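Local coordinates for protein putative dioxygenase (1H-3-hydroxy-4-oxoquinaldine 2,4-dioxygenase) (Mycobacteroides abscessus subsp. abscessus, PDB 6RA3) that cleaves the ring of the Pseudomonas quinolone signal PQS with dioxygen, giving N-octanoylanthranilate and carbon monoxide, at residues A[96-108]-A[190-204]. Numbering follows the deposited sequence.
Sequences AHGGWAALEIADR and AYRTWGSPMRRMEAL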
loop_
_atom_site.group_PDB
_atom_site.type_symbol
_atom_site.label_atom_id
_atom_site.label_comp_id
_atom_site.label_asym_id
_atom_site.label_seq_id
_atom_site.Cartn_x
_atom_site.Cartn_y
_atom_site.Cartn_z
ATOM N N ALA A 96 9.545 0.457 -23.539
ATOM C CA ALA A 96 10.351 -0.540 -24.231
ATOM C C ALA A 96 9.504 -1.740 -24.627
ATOM O O ALA A 96 8.505 -1.607 -25.338
ATOM C CB ALA A 96 11.536 -0.961 -23.362
ATOM N N HIS A 97 9.869 -2.920 -24.150
ATOM C CA HIS A 97 9.274 -4.104 -24.735
ATOM C C HIS A 97 7.836 -4.333 -24.307
ATOM O O HIS A 97 7.171 -5.180 -24.909
ATOM C CB HIS A 97 10.215 -5.280 -24.463
ATOM C CG HIS A 97 11.553 -5.061 -25.098
ATOM N ND1 HIS A 97 11.764 -5.246 -26.450
ATOM C CD2 HIS A 97 12.702 -4.537 -24.606
ATOM C CE1 HIS A 97 13.013 -4.918 -26.742
ATOM N NE2 HIS A 97 13.599 -4.478 -25.645
ATOM N N GLY A 98 7.292 -3.529 -23.380
ATOM C CA GLY A 98 5.841 -3.466 -23.268
ATOM C C GLY A 98 5.172 -3.011 -24.556
ATOM O O GLY A 98 3.998 -3.342 -24.795
ATOM N N GLY A 99 5.913 -2.287 -25.417
ATOM C CA GLY A 99 5.393 -1.922 -26.734
ATOM C C GLY A 99 4.814 -3.093 -27.494
ATOM O O GLY A 99 3.832 -2.947 -28.232
ATOM N N TRP A 100 5.398 -4.285 -27.320
ATOM C CA TRP A 100 4.895 -5.425 -28.061
ATOM C C TRP A 100 3.472 -5.749 -27.674
ATOM O O TRP A 100 2.666 -6.106 -28.536
ATOM C CB TRP A 100 5.781 -6.660 -27.851
ATOM C CG TRP A 100 7.157 -6.553 -28.377
ATOM C CD1 TRP A 100 8.277 -6.195 -27.682
ATOM C CD2 TRP A 100 7.590 -6.837 -29.720
ATOM N NE1 TRP A 100 9.381 -6.234 -28.511
ATOM C CE2 TRP A 100 8.984 -6.611 -29.767
ATOM C CE3 TRP A 100 6.935 -7.258 -30.884
ATOM C CZ2 TRP A 100 9.742 -6.797 -30.937
ATOM C CZ3 TRP A 100 7.702 -7.447 -32.049
ATOM C CH2 TRP A 100 9.082 -7.207 -32.050
ATOM N N ALA A 101 3.152 -5.690 -26.365
ATOM C CA ALA A 101 1.786 -5.940 -25.923
ATOM C C ALA A 101 0.861 -4.815 -26.357
ATOM O O ALA A 101 -0.280 -5.063 -26.767
ATOM C CB ALA A 101 1.754 -6.101 -24.407
ATOM N N ALA A 102 1.341 -3.576 -26.266
ATOM C CA ALA A 102 0.546 -2.430 -26.727
ATOM C C ALA A 102 0.109 -2.596 -28.184
ATOM O O ALA A 102 -1.044 -2.315 -28.531
ATOM C CB ALA A 102 1.349 -1.138 -26.557
ATOM N N LEU A 103 1.008 -3.082 -29.051
ATOM C CA LEU A 103 0.635 -3.274 -30.455
ATOM C C LEU A 103 -0.303 -4.464 -30.621
ATOM O O LEU A 103 -1.232 -4.428 -31.437
ATOM C CB LEU A 103 1.900 -3.430 -31.294
ATOM C CG LEU A 103 2.789 -2.186 -31.185
ATOM C CD1 LEU A 103 4.177 -2.406 -31.732
ATOM C CD2 LEU A 103 2.115 -1.032 -31.925
ATOM N N GLU A 104 -0.103 -5.517 -29.832
ATOM C CA GLU A 104 -1.049 -6.619 -29.854
ATOM C C GLU A 104 -2.417 -6.136 -29.423
ATOM O O GLU A 104 -3.428 -6.500 -30.035
ATOM C CB GLU A 104 -0.554 -7.769 -28.952
ATOM C CG GLU A 104 -1.489 -8.976 -28.894
ATOM C CD GLU A 104 -1.722 -9.631 -30.260
ATOM O OE1 GLU A 104 -0.837 -9.504 -31.128
ATOM O OE2 GLU A 104 -2.787 -10.268 -30.461
ATOM N N ILE A 105 -2.474 -5.304 -28.373
ATOM C CA ILE A 105 -3.763 -4.766 -27.924
ATOM C C ILE A 105 -4.386 -3.910 -29.025
ATOM O O ILE A 105 -5.597 -3.986 -29.288
ATOM C CB ILE A 105 -3.604 -3.960 -26.618
ATOM C CG1 ILE A 105 -3.154 -4.863 -25.451
ATOM C CG2 ILE A 105 -4.916 -3.225 -26.274
ATOM C CD1 ILE A 105 -2.516 -4.096 -24.255
ATOM N N ALA A 106 -3.581 -3.060 -29.668
ATOM C CA ALA A 106 -4.125 -2.236 -30.750
ATOM C C ALA A 106 -4.699 -3.103 -31.858
ATOM O O ALA A 106 -5.759 -2.794 -32.412
ATOM C CB ALA A 106 -3.059 -1.311 -31.311
ATOM N N ASP A 107 -4.028 -4.217 -32.173
ATOM C CA ASP A 107 -4.482 -5.073 -33.264
ATOM C C ASP A 107 -5.769 -5.795 -32.901
ATOM O O ASP A 107 -6.628 -6.025 -33.764
ATOM C CB ASP A 107 -3.394 -6.084 -33.614
ATOM C CG ASP A 107 -3.696 -6.849 -34.890
ATOM O OD1 ASP A 107 -4.492 -6.346 -35.715
ATOM O OD2 ASP A 107 -3.141 -7.962 -35.052
ATOM N N ARG A 108 -5.927 -6.168 -31.630
ATOM C CA ARG A 108 -7.099 -6.953 -31.266
ATOM C C ARG A 108 -8.372 -6.123 -31.251
ATOM O O ARG A 108 -9.455 -6.653 -31.526
ATOM C CB ARG A 108 -6.876 -7.602 -29.904
ATOM C CG ARG A 108 -5.784 -8.650 -29.906
ATOM C CD ARG A 108 -5.687 -9.344 -28.569
ATOM N NE ARG A 108 -4.647 -10.369 -28.613
ATOM C CZ ARG A 108 -4.533 -11.352 -27.733
ATOM N NH1 ARG A 108 -5.394 -11.433 -26.735
ATOM N NH2 ARG A 108 -3.557 -12.239 -27.854
ATOM N N ALA A 190 9.894 -12.503 -29.647
ATOM C CA ALA A 190 9.173 -11.474 -30.389
ATOM C C ALA A 190 9.980 -11.026 -31.612
ATOM O O ALA A 190 9.439 -10.894 -32.715
ATOM C CB ALA A 190 8.863 -10.296 -29.463
ATOM N N TYR A 191 11.287 -10.830 -31.444
ATOM C CA TYR A 191 12.115 -10.433 -32.583
ATOM C C TYR A 191 12.319 -11.571 -33.579
ATOM O O TYR A 191 12.498 -11.309 -34.778
ATOM C CB TYR A 191 13.462 -9.916 -32.109
ATOM C CG TYR A 191 13.394 -8.520 -31.555
ATOM C CD1 TYR A 191 13.209 -8.306 -30.195
ATOM C CD2 TYR A 191 13.512 -7.410 -32.388
ATOM C CE1 TYR A 191 13.146 -7.019 -29.668
ATOM C CE2 TYR A 191 13.452 -6.117 -31.874
ATOM C CZ TYR A 191 13.265 -5.932 -30.505
ATOM O OH TYR A 191 13.204 -4.672 -29.958
ATOM N N ARG A 192 12.297 -12.826 -33.116
ATOM C CA ARG A 192 12.396 -13.959 -34.039
ATOM C C ARG A 192 11.120 -14.153 -34.842
ATOM O O ARG A 192 11.169 -14.643 -35.973
ATOM C CB ARG A 192 12.690 -15.263 -33.288
ATOM C CG ARG A 192 14.058 -15.362 -32.667
ATOM C CD ARG A 192 14.365 -16.804 -32.274
ATOM N NE ARG A 192 13.167 -17.618 -32.087
ATOM C CZ ARG A 192 12.618 -17.918 -30.911
ATOM N NH1 ARG A 192 13.149 -17.473 -29.777
ATOM N NH2 ARG A 192 11.528 -18.678 -30.876
ATOM N N THR A 193 9.970 -13.829 -34.261
ATOM C CA THR A 193 8.691 -14.030 -34.933
ATOM C C THR A 193 8.444 -12.956 -35.985
ATOM O O THR A 193 8.141 -13.261 -37.146
ATOM C CB THR A 193 7.569 -14.007 -33.892
ATOM O OG1 THR A 193 7.868 -14.958 -32.871
ATOM C CG2 THR A 193 6.183 -14.306 -34.533
ATOM N N TRP A 194 8.573 -11.697 -35.580
ATOM C CA TRP A 194 8.163 -10.546 -36.375
ATOM C C TRP A 194 9.304 -9.930 -37.154
ATOM O O TRP A 194 9.046 -9.204 -38.121
ATOM C CB TRP A 194 7.562 -9.460 -35.460
ATOM C CG TRP A 194 6.304 -9.885 -34.860
ATOM C CD1 TRP A 194 6.105 -10.268 -33.570
ATOM C CD2 TRP A 194 5.048 -10.014 -35.523
ATOM N NE1 TRP A 194 4.802 -10.627 -33.388
ATOM C CE2 TRP A 194 4.122 -10.473 -34.568
ATOM C CE3 TRP A 194 4.605 -9.759 -36.831
ATOM C CZ2 TRP A 194 2.768 -10.696 -34.871
ATOM C CZ3 TRP A 194 3.256 -9.991 -37.134
ATOM C CH2 TRP A 194 2.357 -10.451 -36.154
ATOM N N GLY A 195 10.543 -10.203 -36.750
ATOM C CA GLY A 195 11.725 -9.567 -37.295
ATOM C C GLY A 195 12.058 -8.309 -36.537
ATOM O O GLY A 195 13.161 -8.160 -35.994
ATOM N N SER A 196 11.092 -7.395 -36.484
ATOM C CA SER A 196 11.265 -6.140 -35.768
ATOM C C SER A 196 9.886 -5.582 -35.443
ATOM O O SER A 196 8.878 -6.021 -36.017
ATOM C CB SER A 196 12.078 -5.126 -36.592
ATOM O OG SER A 196 11.255 -4.478 -37.551
ATOM N N PRO A 197 9.806 -4.620 -34.521
ATOM C CA PRO A 197 8.494 -4.007 -34.212
ATOM C C PRO A 197 7.877 -3.262 -35.398
ATOM O O PRO A 197 6.644 -3.222 -35.533
ATOM C CB PRO A 197 8.820 -3.050 -33.057
ATOM C CG PRO A 197 10.236 -3.348 -32.635
ATOM C CD PRO A 197 10.916 -3.951 -33.821
ATOM N N MET A 198 8.699 -2.669 -36.267
ATOM C CA MET A 198 8.160 -1.992 -37.446
ATOM C C MET A 198 7.452 -2.974 -38.366
ATOM O O MET A 198 6.367 -2.678 -38.891
ATOM C CB MET A 198 9.272 -1.268 -38.183
ATOM C CG MET A 198 9.779 -0.049 -37.423
ATOM S SD MET A 198 11.095 0.826 -38.274
ATOM C CE MET A 198 11.071 2.476 -37.536
ATOM N N ARG A 199 8.034 -4.160 -38.559
ATOM C CA ARG A 199 7.347 -5.185 -39.331
ATOM C C ARG A 199 6.078 -5.634 -38.620
ATOM O O ARG A 199 5.038 -5.858 -39.261
ATOM C CB ARG A 199 8.293 -6.360 -39.603
ATOM C CG ARG A 199 9.339 -6.036 -40.680
ATOM C CD ARG A 199 10.344 -7.164 -40.898
ATOM N NE ARG A 199 9.734 -8.376 -41.454
ATOM C CZ ARG A 199 9.337 -8.516 -42.721
ATOM N NH1 ARG A 199 9.468 -7.511 -43.581
ATOM N NH2 ARG A 199 8.795 -9.659 -43.129
ATOM N N ARG A 200 6.123 -5.744 -37.287
ATOM C CA ARG A 200 4.888 -6.025 -36.561
ATOM C C ARG A 200 3.844 -4.946 -36.858
ATOM O O ARG A 200 2.675 -5.258 -37.132
ATOM C CB ARG A 200 5.160 -6.149 -35.053
ATOM C CG ARG A 200 4.072 -6.943 -34.289
ATOM C CD ARG A 200 2.789 -6.129 -34.003
ATOM N NE ARG A 200 1.687 -6.978 -33.529
ATOM C CZ ARG A 200 0.686 -7.422 -34.287
ATOM N NH1 ARG A 200 0.610 -7.083 -35.569
ATOM N NH2 ARG A 200 -0.245 -8.210 -33.759
ATOM N N MET A 201 4.258 -3.671 -36.859
ATOM C CA MET A 201 3.314 -2.572 -37.121
ATOM C C MET A 201 2.705 -2.645 -38.522
ATOM O O MET A 201 1.504 -2.378 -38.700
ATOM C CB MET A 201 4.002 -1.225 -36.938
ATOM C CG MET A 201 4.422 -0.952 -35.513
ATOM S SD MET A 201 4.990 0.710 -35.290
ATOM C CE MET A 201 6.706 0.639 -34.847
ATOM N N GLU A 202 3.524 -2.970 -39.538
ATOM C CA GLU A 202 3.008 -3.066 -40.900
ATOM C C GLU A 202 2.036 -4.225 -41.055
ATOM O O GLU A 202 1.215 -4.218 -41.983
ATOM C CB GLU A 202 4.156 -3.202 -41.904
ATOM C CG GLU A 202 5.198 -2.076 -41.842
ATOM C CD GLU A 202 6.276 -2.201 -42.927
ATOM O OE1 GLU A 202 5.970 -1.925 -44.106
ATOM O OE2 GLU A 202 7.430 -2.571 -42.602
ATOM N N ALA A 203 2.091 -5.210 -40.160
ATOM C CA ALA A 203 1.134 -6.304 -40.189
ATOM C C ALA A 203 -0.206 -5.952 -39.543
ATOM O O ALA A 203 -1.108 -6.801 -39.526
ATOM C CB ALA A 203 1.740 -7.523 -39.500
ATOM N N LEU A 204 -0.373 -4.734 -39.018
ATOM C CA LEU A 204 -1.626 -4.363 -38.362
ATOM C C LEU A 204 -2.743 -4.247 -39.382
ATOM O O LEU A 204 -2.598 -3.549 -40.391
ATOM C CB LEU A 204 -1.464 -3.037 -37.616
ATOM C CG LEU A 204 -0.641 -3.089 -36.329
ATOM C CD1 LEU A 204 -0.219 -1.698 -35.903
ATOM C CD2 LEU A 204 -1.419 -3.814 -35.221
HETATM O O HOH W 1 2.853 -7.667 -30.923
HETATM O O HOH W 2 -1.272 -8.018 -36.941
#
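In the alpha/beta-hydrolase fold, the turn after strand 90-95 is the nucleophile elbow, and the helix leaving it, 99-109, packs through Trp100 and Leu103 against 190-204. Ala96 occupies the elbow, its phi of 34° consistent with that tight turn, and His97, assigned to substrate binding, follows. The Trp100 indole is a knob among Ala190, Tyr191, Trp194 and Pro197. Ala190 CB stands over one face, 3.6 Å from the six-ring centroid and 9° off its normal, a CH-pi contact; Pro197 CB lies beyond the opposite face, displaced toward the rim. CZ2 at the indole edge points into the face of Tyr191, 3.6 Å from CE1, in a T-shaped pair with planes at 78°. Trp100 NE1 donates a weak hydrogen bond to His97 ND1 (3.3 Å), which links the knob to that imidazole; Tyr191 OH, bonded to Ile123 O, lies 3.2 Å from His97 CE1.

Farther along, Arg200 reaches across, bent at chi2, its CD against Leu103 CB. Its NH2 donates salt-bridging hydrogen bonds to Glu104 OE1 at 3.0 Å, in the guanidinium plane, and Asp107 OD2 at 3.2 Å, tilted from it. Water 1 joins NE to Trp100 O, while Trp194 CZ2 covers a guanidinium face, so several partners fix its rotation. Arg108 NE is salt-bridged to Glu104 OE2 at 2.6 Å. Leu204 CD2 closes the far end against Asp107 CB.

The axes of 99-108 and 197-202 run nearly parallel, 10.7 Å apart at closest approach; helix 71-84 also meets Trp100 and Glu104, helix 221-232 receives Met198, and Ala102 rests on strand 90-95.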